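Local coordinates for type IV pilus biogenesis factor PilY1 (Pseudomonas aeruginosa, PDB 3HX6), which primes type IV pilus assembly, takes part in twitching motility and host-cell adhesion, and probably regulates pilus retraction through calcium, its C-terminal domain being described here, at residues V495-R500 and S506-S511; Q400-F405 and A409-I414; G538-C543 and L549-G554; E451-I456 and V460-I465. The protein carries 3 engineered substitutions. All coordinates share one frame; numbering follows the deposited sequence.

How the interactions relate
Two of the contacts are hairpins of one ten-stranded mixed sheet: interaction 2 joins neighbouring strands inside it, interaction 4 its edge strand, and the centre of interaction 4 lies about 8 Å from the chain's centre, that of interaction 2 about 27 Å. Both are partly buried, interaction 2 with exposed residues, interaction 4 more apolar. Interaction 3, buried, belongs to a separate three-stranded sheet and combines backbone bonds with valine and proline packing. Interaction 1, a buried loop contact, relies on one serine hydroxyl and a water. Its segment 495-500 also connects the others: Val495 and Asp497 make backbone bonds to 549-554, Leu498 O accepts from Arg410 of interaction 2, and Phe496 packs on Leu461 of interaction 4.

Interaction 1: residues V495-R500 and S506-S511; sequences VFDLAR and SKSDYS
Ser508 turns its OG anti to its own carbonyl carbon (chi1 -65°), which carries the hydroxyl beside Leu498 and Ala499 in the loop 495-500. Asp497 takes the other course, its CG lying opposite the backbone N (chi1 166°), and this brings OD1 round toward the same serine. The hydroxyl oxygen accepts from two successive peptide groups: Leu498 N donates to Ser508 OG over 2.7 Å, with a clearly bent geometry, and Ala499 N donates to Ser508 OG over 3.2 Å. Behind the hydroxyl, Ser508 CB sits 3.1 Å from Phe496 O. That carbonyl closes the weak Leu498 N to Phe496 O bond of an inverse gamma turn centred on Asp497, so the serine sits beside the two groups that close this tight turn. A water donates to Asp497 OD1 at 2.7 Å and is also hydrogen-bonded to Ser508 OG. Asp497 OD1 also accepts from Gln501 N and OD2 from Gly502 N, which fixes the rotation of the carboxylate. Apolar contact is slight, with Ala499 CB and Lys507 CB 3.9 Å apart at the margin; Leu498 CD1 rests against the carbonyl oxygen of Ser508, 3.6 Å away. Two adjacent peptide N-H groups, buried in a loop without regular strand partners, are thus satisfied by one side-chain oxygen, and the 3-10 turn 506-508 is held to the loop chiefly through that polar atom.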
loop_
_atom_site.group_PDB
_atom_site.type_symbol
_atom_site.label_atom_id
_atom_site.label_comp_id
_atom_site.label_asym_id
_atom_site.label_seq_id
_atom_site.Cartn_x
_atom_site.Cartn_y
_atom_site.Cartn_z
ATOM N N VAL A 495 11.320 -14.555 6.469
ATOM C CA VAL A 495 9.966 -14.025 6.405
ATOM C C VAL A 495 9.791 -12.649 7.021
ATOM O O VAL A 495 9.188 -11.766 6.412
ATOM C CB VAL A 495 8.963 -15.019 7.080
ATOM C CG1 VAL A 495 9.484 -15.435 8.444
ATOM C CG2 VAL A 495 7.580 -14.375 7.227
ATOM N N PHE A 496 10.329 -12.464 8.219
ATOM C CA PHE A 496 10.178 -11.203 8.927
ATOM C C PHE A 496 11.363 -10.257 8.871
ATOM O O PHE A 496 12.517 -10.677 8.911
ATOM C CB PHE A 496 9.886 -11.466 10.410
ATOM C CG PHE A 496 8.683 -12.325 10.658
ATOM C CD1 PHE A 496 7.404 -11.831 10.453
ATOM C CD2 PHE A 496 8.834 -13.631 11.115
ATOM C CE1 PHE A 496 6.287 -12.620 10.700
ATOM C CE2 PHE A 496 7.723 -14.432 11.367
ATOM C CZ PHE A 496 6.445 -13.922 11.158
ATOM N N ASP A 497 11.070 -8.969 8.772
ATOM C CA ASP A 497 12.131 -7.981 8.830
ATOM C C ASP A 497 12.203 -7.695 10.323
ATOM O O ASP A 497 11.506 -6.822 10.829
ATOM C CB ASP A 497 11.778 -6.695 8.084
ATOM C CG ASP A 497 12.721 -5.554 8.435
ATOM O OD1 ASP A 497 13.926 -5.829 8.638
ATOM O OD2 ASP A 497 12.270 -4.391 8.510
ATOM N N LEU A 498 13.029 -8.454 11.029
ATOM C CA LEU A 498 13.174 -8.287 12.470
ATOM C C LEU A 498 14.138 -7.169 12.828
ATOM O O LEU A 498 14.189 -6.727 13.975
ATOM C CB LEU A 498 13.678 -9.591 13.088
ATOM C CG LEU A 498 12.807 -10.826 12.861
ATOM C CD1 LEU A 498 13.518 -12.058 13.403
ATOM C CD2 LEU A 498 11.461 -10.631 13.553
ATOM N N ALA A 499 14.897 -6.715 11.838
ATOM C CA ALA A 499 15.901 -5.681 12.044
ATOM C C ALA A 499 15.428 -4.251 11.806
ATOM O O ALA A 499 16.242 -3.330 11.785
ATOM C CB ALA A 499 17.101 -5.976 11.163
ATOM N N ARG A 500 14.124 -4.058 11.639
ATOM C CA ARG A 500 13.580 -2.726 11.389
ATOM C C ARG A 500 14.289 -2.063 10.207
ATOM O O ARG A 500 14.618 -0.876 10.256
ATOM C CB ARG A 500 13.735 -1.837 12.630
ATOM C CG ARG A 500 12.886 -2.252 13.817
ATOM C CD ARG A 500 13.020 -1.258 14.953
ATOM N NE ARG A 500 12.199 -1.640 16.095
ATOM C CZ ARG A 500 12.174 -0.990 17.254
ATOM N NH1 ARG A 500 12.929 0.088 17.436
ATOM N NH2 ARG A 500 11.392 -1.422 18.235
ATOM N N SER A 506 18.925 -10.517 5.069
ATOM C CA SER A 506 19.707 -11.383 5.951
ATOM C C SER A 506 19.960 -10.845 7.359
ATOM O O SER A 506 20.322 -11.610 8.253
ATOM C CB SER A 506 21.051 -11.713 5.295
ATOM O OG SER A 506 21.846 -10.549 5.176
ATOM N N LYS A 507 19.790 -9.541 7.558
ATOM C CA LYS A 507 19.993 -8.954 8.877
ATOM C C LYS A 507 18.995 -9.539 9.880
ATOM O O LYS A 507 19.180 -9.434 11.097
ATOM C CB LYS A 507 19.806 -7.440 8.823
ATOM C CG LYS A 507 20.984 -6.657 8.263
ATOM C CD LYS A 507 20.691 -5.159 8.327
ATOM C CE LYS A 507 21.908 -4.328 7.969
ATOM N NZ LYS A 507 22.393 -4.656 6.608
ATOM N N SER A 508 17.933 -10.155 9.370
ATOM C CA SER A 508 16.917 -10.735 10.238
ATOM C C SER A 508 17.081 -12.233 10.452
ATOM O O SER A 508 16.336 -12.838 11.222
ATOM C CB SER A 508 15.527 -10.444 9.679
ATOM O OG SER A 508 15.266 -9.053 9.698
ATOM N N ASP A 509 18.054 -12.835 9.778
ATOM C CA ASP A 509 18.272 -14.265 9.935
ATOM C C ASP A 509 19.010 -14.562 11.232
ATOM O O ASP A 509 19.556 -13.661 11.862
ATOM C CB ASP A 509 19.038 -14.827 8.735
ATOM C CG ASP A 509 18.197 -14.838 7.473
ATOM O OD1 ASP A 509 16.952 -14.795 7.600
ATOM O OD2 ASP A 509 18.771 -14.901 6.363
ATOM N N TYR A 510 19.015 -15.828 11.628
ATOM C CA TYR A 510 19.659 -16.227 12.867
ATOM C C TYR A 510 20.607 -17.399 12.665
ATOM O O TYR A 510 20.358 -18.286 11.842
ATOM C CB TYR A 510 18.579 -16.568 13.904
ATOM C CG TYR A 510 19.083 -17.166 15.193
ATOM C CD1 TYR A 510 19.263 -18.542 15.320
ATOM C CD2 TYR A 510 19.374 -16.359 16.294
ATOM C CE1 TYR A 510 19.715 -19.103 16.511
ATOM C CE2 TYR A 510 19.830 -16.910 17.492
ATOM C CZ TYR A 510 19.997 -18.280 17.592
ATOM O OH TYR A 510 20.443 -18.838 18.766
ATOM N N SER A 511 21.704 -17.392 13.412
ATOM C CA SER A 511 22.690 -18.459 13.314
ATOM C C SER A 511 22.307 -19.610 14.239
ATOM O O SER A 511 22.522 -19.552 15.448
ATOM C CB SER A 511 24.077 -17.927 13.679
ATOM O OG SER A 511 25.058 -18.934 13.536
HETATM O O HOH W 1 15.756 -7.613 7.665
#

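Interaction 2: residues Q400-F405 and A409-I414; sequences QADSTF and ARTIRI
Ala409 faces Thr404 as a non-hydrogen-bonded antiparallel pair, its CB 4.2 Å from Thr404 OG1. Arg410 follows in a hydrogen-bonded pair with Ser403, where Ser403 N donates to Arg410 O and Arg410 N donates back to Ser403 O at 2.9 Å. The side chains of Arg410 and Phe405 cross at about a right angle, Arg410 CB nearing Phe405 CE2, while Arg410 NE donates to Leu498 O and NH2 makes a salt bridge with Glu547. Thr411 pairs with Asp402. With chi1 at 66°, its OG1 is held between the backbone N and the carbonyl carbon and bonds to Glu523, and the methyl CG2 goes to Asp402, reaching OD1 at 3.1 Å as the two side chains run alongside each other. These residues belong to the beta hairpin of strands 392-405 and 408-415, an antiparallel pair within a ten-stranded mixed sheet, here strongly twisted: the directions of segments 400-405 and 409-414 are 142° apart. Ile412 is again hydrogen-bonded, to Ala401 in both directions, and Ile412 N lies 2.8 Å from Ala401 O. On the face it shares with Arg410, its CG2 meets Phe405 CE2 at 3.8 Å. Arg413 then offers NE and NH2 together to the single oxygen OE1 of Gln400, each nitrogen at 2.9 Å from that atom. The amide and guanidinium lie almost coplanar, 25° apart, while Arg413 NH1 turns to Glu447 and Tyr481.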
loop_
_atom_site.group_PDB
_atom_site.type_symbol
_atom_site.label_atom_id
_atom_site.label_comp_id
_atom_site.label_asym_id
_atom_site.label_seq_id
_atom_site.Cartn_x
_atom_site.Cartn_y
_atom_site.Cartn_z
ATOM N N GLN A 400 14.699 -21.469 21.341
ATOM C CA GLN A 400 14.214 -20.159 21.717
ATOM C C GLN A 400 15.463 -19.455 22.196
ATOM O O GLN A 400 16.226 -20.012 22.981
ATOM C CB GLN A 400 13.207 -20.202 22.860
ATOM C CG GLN A 400 12.787 -18.794 23.276
ATOM C CD GLN A 400 11.680 -18.782 24.301
ATOM O OE1 GLN A 400 10.640 -19.407 24.110
ATOM N NE2 GLN A 400 11.890 -18.054 25.392
ATOM N N ALA A 401 15.686 -18.245 21.714
ATOM C CA ALA A 401 16.862 -17.510 22.130
ATOM C C ALA A 401 16.634 -16.024 22.001
ATOM O O ALA A 401 15.694 -15.573 21.341
ATOM C CB ALA A 401 18.063 -17.926 21.290
ATOM N N ASP A 402 17.498 -15.274 22.667
ATOM C CA ASP A 402 17.465 -13.827 22.633
ATOM C C ASP A 402 18.609 -13.457 21.707
ATOM O O ASP A 402 19.728 -13.955 21.855
ATOM C CB ASP A 402 17.704 -13.260 24.031
ATOM C CG ASP A 402 16.448 -13.254 24.878
ATOM O OD1 ASP A 402 15.605 -14.159 24.710
ATOM O OD2 ASP A 402 16.305 -12.344 25.720
ATOM N N SER A 403 18.326 -12.602 20.736
ATOM C CA SER A 403 19.339 -12.187 19.790
ATOM C C SER A 403 19.070 -10.751 19.371
ATOM O O SER A 403 18.059 -10.161 19.751
ATOM C CB SER A 403 19.318 -13.109 18.570
ATOM O OG SER A 403 20.318 -12.751 17.635
ATOM N N THR A 404 19.982 -10.193 18.590
ATOM C CA THR A 404 19.849 -8.825 18.118
ATOM C C THR A 404 19.909 -8.838 16.595
ATOM O O THR A 404 20.764 -9.492 16.005
ATOM C CB THR A 404 20.975 -7.947 18.698
ATOM O OG1 THR A 404 20.957 -8.055 20.127
ATOM C CG2 THR A 404 20.781 -6.489 18.313
ATOM N N PHE A 405 18.977 -8.133 15.969
ATOM C CA PHE A 405 18.889 -8.057 14.519
ATOM C C PHE A 405 19.099 -6.593 14.194
ATOM O O PHE A 405 18.242 -5.750 14.470
ATOM C CB PHE A 405 17.515 -8.572 14.092
ATOM C CG PHE A 405 17.231 -9.956 14.604
ATOM C CD1 PHE A 405 17.667 -11.075 13.899
ATOM C CD2 PHE A 405 16.624 -10.143 15.845
ATOM C CE1 PHE A 405 17.509 -12.353 14.423
ATOM C CE2 PHE A 405 16.463 -11.419 16.378
ATOM C CZ PHE A 405 16.905 -12.527 15.667
ATOM N N ALA A 409 16.721 -5.869 19.559
ATOM C CA ALA A 409 16.809 -7.114 20.312
ATOM C C ALA A 409 15.425 -7.758 20.346
ATOM O O ALA A 409 14.422 -7.064 20.487
ATOM C CB ALA A 409 17.294 -6.836 21.730
ATOM N N ARG A 410 15.375 -9.079 20.201
ATOM C CA ARG A 410 14.109 -9.815 20.221
ATOM C C ARG A 410 14.337 -11.228 20.736
ATOM O O ARG A 410 15.461 -11.733 20.710
ATOM C CB ARG A 410 13.516 -9.936 18.811
ATOM C CG ARG A 410 13.170 -8.637 18.109
ATOM C CD ARG A 410 12.588 -8.923 16.736
ATOM N NE ARG A 410 12.402 -7.710 15.946
ATOM C CZ ARG A 410 11.406 -6.848 16.115
ATOM N NH1 ARG A 410 10.484 -7.066 17.046
ATOM N NH2 ARG A 410 11.340 -5.758 15.360
ATOM N N THR A 411 13.272 -11.862 21.215
ATOM C CA THR A 411 13.369 -13.245 21.654
ATOM C C THR A 411 12.706 -13.978 20.490
ATOM O O THR A 411 11.571 -13.676 20.113
ATOM C CB THR A 411 12.604 -13.512 22.972
ATOM O OG1 THR A 411 11.200 -13.357 22.756
ATOM C CG2 THR A 411 13.053 -12.542 24.049
ATOM N N ILE A 412 13.427 -14.924 19.907
ATOM C CA ILE A 412 12.922 -15.648 18.759
ATOM C C ILE A 412 12.899 -17.148 18.958
ATOM O O ILE A 412 13.415 -17.680 19.945
ATOM C CB ILE A 412 13.772 -15.322 17.509
ATOM C CG1 ILE A 412 15.242 -15.676 17.748
ATOM C CG2 ILE A 412 13.698 -13.830 17.207
ATOM C CD1 ILE A 412 15.570 -17.146 17.683
ATOM N N ARG A 413 12.281 -17.827 18.006
ATOM C CA ARG A 413 12.217 -19.270 18.028
ATOM C C ARG A 413 12.547 -19.761 16.633
ATOM O O ARG A 413 12.243 -19.095 15.642
ATOM C CB ARG A 413 10.829 -19.746 18.453
ATOM C CG ARG A 413 10.596 -19.643 19.947
ATOM C CD ARG A 413 9.210 -20.122 20.361
ATOM N NE ARG A 413 9.034 -20.019 21.807
ATOM C CZ ARG A 413 7.885 -20.237 22.436
ATOM N NH1 ARG A 413 6.803 -20.567 21.742
ATOM N NH2 ARG A 413 7.820 -20.131 23.756
ATOM N N ILE A 414 13.214 -20.906 16.567
ATOM C CA ILE A 414 13.574 -21.504 15.291
ATOM C C ILE A 414 12.850 -22.831 15.188
ATOM O O ILE A 414 12.805 -23.604 16.145
ATOM C CB ILE A 414 15.103 -21.744 15.174
ATOM C CG1 ILE A 414 15.828 -20.400 15.055
ATOM C CG2 ILE A 414 15.419 -22.613 13.961
ATOM C CD1 ILE A 414 16.519 -19.997 16.331
#

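Interaction 3: residues G538-C543 and L549-G554; sequences GNPEVC and LTVNPG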
loop_
_atom_site.group_PDB
_atom_site.type_symbol
_atom_site.label_atom_id
_atom_site.label_comp_id
_atom_site.label_asym_id
_atom_site.label_seq_id
_atom_site.Cartn_x
_atom_site.Cartn_y
_atom_site.Cartn_z
ATOM N N GLY A 538 3.927 -0.581 -1.152
ATOM C CA GLY A 538 3.548 -1.879 -1.677
ATOM C C GLY A 538 4.067 -3.074 -0.903
ATOM O O GLY A 538 3.779 -4.215 -1.264
ATOM N N ASN A 539 4.832 -2.826 0.157
ATOM C CA ASN A 539 5.376 -3.915 0.961
ATOM C C ASN A 539 4.372 -4.419 1.995
ATOM O O ASN A 539 3.853 -3.646 2.802
ATOM C CB ASN A 539 6.649 -3.465 1.681
ATOM C CG ASN A 539 7.720 -2.987 0.724
ATOM O OD1 ASN A 539 7.877 -3.534 -0.366
ATOM N ND2 ASN A 539 8.478 -1.976 1.135
ATOM N N PRO A 540 4.084 -5.729 1.981
ATOM C CA PRO A 540 3.136 -6.305 2.939
ATOM C C PRO A 540 3.747 -6.322 4.336
ATOM O O PRO A 540 4.938 -6.580 4.502
ATOM C CB PRO A 540 2.909 -7.709 2.392
ATOM C CG PRO A 540 4.235 -8.037 1.783
ATOM C CD PRO A 540 4.590 -6.762 1.060
ATOM N N GLU A 541 2.929 -6.019 5.334
ATOM C CA GLU A 541 3.367 -6.007 6.721
ATOM C C GLU A 541 2.352 -6.762 7.543
ATOM O O GLU A 541 1.178 -6.806 7.195
ATOM C CB GLU A 541 3.402 -4.594 7.298
ATOM C CG GLU A 541 4.345 -3.612 6.674
ATOM C CD GLU A 541 4.521 -2.402 7.572
ATOM O OE1 GLU A 541 3.500 -1.905 8.098
ATOM O OE2 GLU A 541 5.671 -1.956 7.754
ATOM N N VAL A 542 2.806 -7.338 8.644
ATOM C CA VAL A 542 1.910 -8.035 9.542
ATOM C C VAL A 542 2.034 -7.282 10.859
ATOM O O VAL A 542 3.135 -7.049 11.351
ATOM C CB VAL A 542 2.308 -9.523 9.723
ATOM C CG1 VAL A 542 3.709 -9.640 10.310
ATOM C CG2 VAL A 542 1.293 -10.219 10.615
ATOM N N CYS A 543 0.906 -6.864 11.410
ATOM C CA CYS A 543 0.931 -6.124 12.657
ATOM C C CYS A 543 0.163 -6.871 13.732
ATOM O O CYS A 543 -0.723 -7.669 13.438
ATOM C CB CYS A 543 0.295 -4.744 12.480
ATOM S SG CYS A 543 0.900 -3.708 11.104
ATOM N N LEU A 549 5.593 -5.804 11.309
ATOM C CA LEU A 549 6.803 -6.358 10.727
ATOM C C LEU A 549 6.640 -6.537 9.227
ATOM O O LEU A 549 5.701 -7.187 8.769
ATOM C CB LEU A 549 7.130 -7.705 11.372
ATOM C CG LEU A 549 7.297 -7.730 12.895
ATOM C CD1 LEU A 549 7.483 -9.167 13.353
ATOM C CD2 LEU A 549 8.487 -6.885 13.317
ATOM N N THR A 550 7.543 -5.935 8.461
ATOM C CA THR A 550 7.498 -6.080 7.019
ATOM C C THR A 550 7.693 -7.575 6.786
ATOM O O THR A 550 8.537 -8.201 7.427
ATOM C CB THR A 550 8.647 -5.302 6.332
ATOM O OG1 THR A 550 8.573 -3.916 6.694
ATOM C CG2 THR A 550 8.542 -5.428 4.814
ATOM N N VAL A 551 6.907 -8.154 5.888
ATOM C CA VAL A 551 7.027 -9.579 5.625
ATOM C C VAL A 551 7.302 -9.920 4.170
ATOM O O VAL A 551 6.966 -9.164 3.258
ATOM C CB VAL A 551 5.761 -10.335 6.072
ATOM C CG1 VAL A 551 5.640 -10.290 7.584
ATOM C CG2 VAL A 551 4.535 -9.715 5.429
ATOM N N ASN A 552 7.926 -11.070 3.971
ATOM C CA ASN A 552 8.244 -11.554 2.641
ATOM C C ASN A 552 7.473 -12.851 2.414
ATOM O O ASN A 552 7.814 -13.891 2.966
ATOM C CB ASN A 552 9.751 -11.788 2.516
ATOM C CG ASN A 552 10.131 -12.452 1.212
ATOM O OD1 ASN A 552 9.496 -12.231 0.181
ATOM N ND2 ASN A 552 11.188 -13.262 1.248
ATOM N N PRO A 553 6.411 -12.793 1.596
ATOM C CA PRO A 553 5.560 -13.946 1.276
ATOM C C PRO A 553 6.323 -15.079 0.600
ATOM O O PRO A 553 5.836 -16.201 0.519
ATOM C CB PRO A 553 4.497 -13.350 0.352
ATOM C CG PRO A 553 4.456 -11.905 0.747
ATOM C CD PRO A 553 5.920 -11.585 0.912
ATOM N N GLY A 554 7.519 -14.778 0.112
ATOM C CA GLY A 554 8.316 -15.794 -0.547
ATOM C C GLY A 554 8.757 -15.353 -1.928
ATOM O O GLY A 554 8.155 -14.450 -2.513
#
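The beta hairpin of strands 539-543 and 548-550, closed near its turn by the Cys543-Cys548 disulfide, supplies this contact. Val542 and Leu549 form a hydrogen-bonded antiparallel pair: Val542 N donates to Leu549 O over 2.9 Å and Leu549 N donates to Val542 O over 2.8 Å. Glu541 and Thr550 make the neighbouring non-hydrogen-bonded pair, their carboxylate and hydroxyl ends crossing with OE2 and OG1 3.7 Å apart. Beyond them segment 549-554 bends away, yet Val551 N still gives a nearly straight bond to Pro540 O (2.9 Å, 178°); proline, lacking an N-H, cannot return it. Val551 turns its two methyls to different partners. CG2, set between its backbone N and carbonyl carbon (chi1 of CG1 -67°), lies 3.3 Å from Pro540 O, and CG1 meets Val542 CG1 at 3.4 Å, closer than usual carbon contact. The Pro540 and Pro553 rings then touch through their CG atoms at 4.0 Å. The opposite edge of strand 539-543 is bonded to strand 531-535, and Asn539 also packs on Leu61 of the second subunit. A hydrogen-bonded pair next to a non-hydrogen-bonded one is the arrangement of an antiparallel beta hairpin, here two strands of a three-stranded sheet.

Interaction 4: residues E451-I456 and V460-I465; sequences EDMIAI and VLLQTI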
loop_
_atom_site.group_PDB
_atom_site.type_symbol
_atom_site.label_atom_id
_atom_site.label_comp_id
_atom_site.label_asym_id
_atom_site.label_seq_id
_atom_site.Cartn_x
_atom_site.Cartn_y
_atom_site.Cartn_z
ATOM N N GLU A 451 -6.453 -17.093 17.739
ATOM C CA GLU A 451 -6.660 -16.044 16.727
ATOM C C GLU A 451 -6.506 -16.590 15.309
ATOM O O GLU A 451 -5.712 -17.504 15.070
ATOM C CB GLU A 451 -5.648 -14.909 16.917
ATOM C CG GLU A 451 -5.765 -14.168 18.240
ATOM C CD GLU A 451 -7.050 -13.377 18.341
ATOM O OE1 GLU A 451 -7.282 -12.524 17.458
ATOM O OE2 GLU A 451 -7.826 -13.604 19.295
ATOM N N ASP A 452 -7.256 -16.020 14.368
ATOM C CA ASP A 452 -7.175 -16.457 12.982
ATOM C C ASP A 452 -5.780 -16.216 12.414
ATOM O O ASP A 452 -5.037 -15.355 12.889
ATOM C CB ASP A 452 -8.217 -15.738 12.127
ATOM C CG ASP A 452 -9.633 -16.176 12.449
ATOM O OD1 ASP A 452 -9.821 -16.992 13.385
ATOM O OD2 ASP A 452 -10.564 -15.703 11.760
ATOM N N MET A 453 -5.439 -16.987 11.390
ATOM C CA MET A 453 -4.137 -16.899 10.763
ATOM C C MET A 453 -4.220 -16.240 9.397
ATOM O O MET A 453 -5.307 -16.020 8.864
ATOM C CB MET A 453 -3.546 -18.297 10.620
ATOM C CG MET A 453 -3.600 -19.116 11.900
ATOM S SD MET A 453 -2.890 -20.754 11.650
ATOM C CE MET A 453 -4.348 -21.696 11.217
ATOM N N ILE A 454 -3.057 -15.942 8.828
ATOM C CA ILE A 454 -2.986 -15.300 7.522
ATOM C C ILE A 454 -2.047 -16.056 6.599
ATOM O O ILE A 454 -0.848 -16.151 6.860
ATOM C CB ILE A 454 -2.469 -13.850 7.646
ATOM C CG1 ILE A 454 -3.362 -13.067 8.612
ATOM C CG2 ILE A 454 -2.441 -13.184 6.269
ATOM C CD1 ILE A 454 -2.699 -11.798 9.166
ATOM N N ALA A 455 -2.598 -16.591 5.520
ATOM C CA ALA A 455 -1.805 -17.322 4.547
ATOM C C ALA A 455 -1.626 -16.414 3.337
ATOM O O ALA A 455 -2.603 -15.961 2.745
ATOM C CB ALA A 455 -2.519 -18.613 4.145
ATOM N N ILE A 456 -0.378 -16.136 2.982
ATOM C CA ILE A 456 -0.087 -15.274 1.844
ATOM C C ILE A 456 1.162 -15.773 1.142
ATOM O O ILE A 456 2.154 -16.105 1.789
ATOM C CB ILE A 456 0.117 -13.797 2.293
ATOM C CG1 ILE A 456 0.463 -12.923 1.086
ATOM C CG2 ILE A 456 1.204 -13.714 3.354
ATOM C CD1 ILE A 456 0.517 -11.434 1.396
ATOM N N VAL A 460 2.517 -18.894 6.037
ATOM C CA VAL A 460 1.307 -18.834 6.835
ATOM C C VAL A 460 1.735 -18.076 8.082
ATOM O O VAL A 460 2.722 -18.425 8.727
ATOM C CB VAL A 460 0.758 -20.231 7.197
ATOM C CG1 VAL A 460 1.783 -21.025 7.991
ATOM C CG2 VAL A 460 -0.541 -20.074 7.977
ATOM N N LEU A 461 1.015 -17.006 8.383
ATOM C CA LEU A 461 1.321 -16.163 9.525
ATOM C C LEU A 461 0.307 -16.424 10.625
ATOM O O LEU A 461 -0.891 -16.444 10.376
ATOM C CB LEU A 461 1.267 -14.701 9.088
ATOM C CG LEU A 461 2.233 -14.370 7.947
ATOM C CD1 LEU A 461 1.787 -13.102 7.242
ATOM C CD2 LEU A 461 3.646 -14.226 8.505
ATOM N N LEU A 462 0.785 -16.632 11.844
ATOM C CA LEU A 462 -0.114 -16.900 12.951
ATOM C C LEU A 462 0.424 -16.329 14.247
ATOM O O LEU A 462 1.615 -16.054 14.378
ATOM C CB LEU A 462 -0.321 -18.408 13.117
ATOM C CG LEU A 462 0.954 -19.216 13.387
ATOM C CD1 LEU A 462 0.633 -20.362 14.321
ATOM C CD2 LEU A 462 1.541 -19.734 12.081
ATOM N N GLN A 463 -0.471 -16.150 15.206
ATOM C CA GLN A 463 -0.089 -15.635 16.502
ATOM C C GLN A 463 -0.660 -16.559 17.551
ATOM O O GLN A 463 -1.847 -16.879 17.537
ATOM C CB GLN A 463 -0.643 -14.229 16.722
ATOM C CG GLN A 463 -0.241 -13.628 18.057
ATOM C CD GLN A 463 -1.036 -12.383 18.388
ATOM O OE1 GLN A 463 -2.244 -12.446 18.634
ATOM N NE2 GLN A 463 -0.369 -11.244 18.386
ATOM N N THR A 464 0.191 -16.982 18.466
ATOM C CA THR A 464 -0.240 -17.864 19.526
ATOM C C THR A 464 -0.271 -17.105 20.850
ATOM O O THR A 464 0.322 -16.030 20.985
ATOM C CB THR A 464 0.730 -19.016 19.678
ATOM O OG1 THR A 464 0.191 -19.972 20.590
ATOM C CG2 THR A 464 2.038 -18.498 20.224
ATOM N N ILE A 465 -0.960 -17.672 21.831
ATOM C CA ILE A 465 -1.028 -17.050 23.135
ATOM C C ILE A 465 -0.649 -18.075 24.195
ATOM O O ILE A 465 -1.037 -19.245 24.128
ATOM C CB ILE A 465 -2.441 -16.470 23.420
ATOM C CG1 ILE A 465 -2.417 -15.681 24.735
ATOM C CG2 ILE A 465 -3.471 -17.592 23.480
ATOM C CD1 ILE A 465 -3.699 -14.948 25.039
HETATM O O HOH W 2 -3.103 -16.544 14.483
#
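Met453 and Leu462 run alongside each other in the same direction, with Met453 CG 3.6 Å and Met453 SD 3.8 Å from Leu462 CB. Next along the strands, Ile454 and Leu461 touch through their CB atoms at 4.1 Å. Further along, Ile456 crosses Leu461, its CG2 meeting Leu461 CD1; this methyl sits between the backbone N and the carbonyl carbon because CG1 takes the position opposite that N (chi1 178°). Outside these side chains the backbone closes the pair in both directions: Ile454 N donates to Leu461 O over 2.7 Å, and Leu461 N donates to Ile454 O over 2.6 Å. Met453 CB also presses on Leu461 O at 3.2 Å. Toward residue 451 the chains part, and a water takes the place of a direct backbone bond, accepting from Gln463 N at 2.8 Å and donating to Asp452 O. At this polar edge Glu451 and Gln463 extend together, the Gln463 amide oxygen OE1 facing Glu451 CG rather than the carboxylate. Strand 477-483 bonds the far side of 459-466. The pattern is that of a short beta hairpin, 454-456 with 459-466, whose first strand ends a ten-stranded mixed sheet and whose open end is bridged by water.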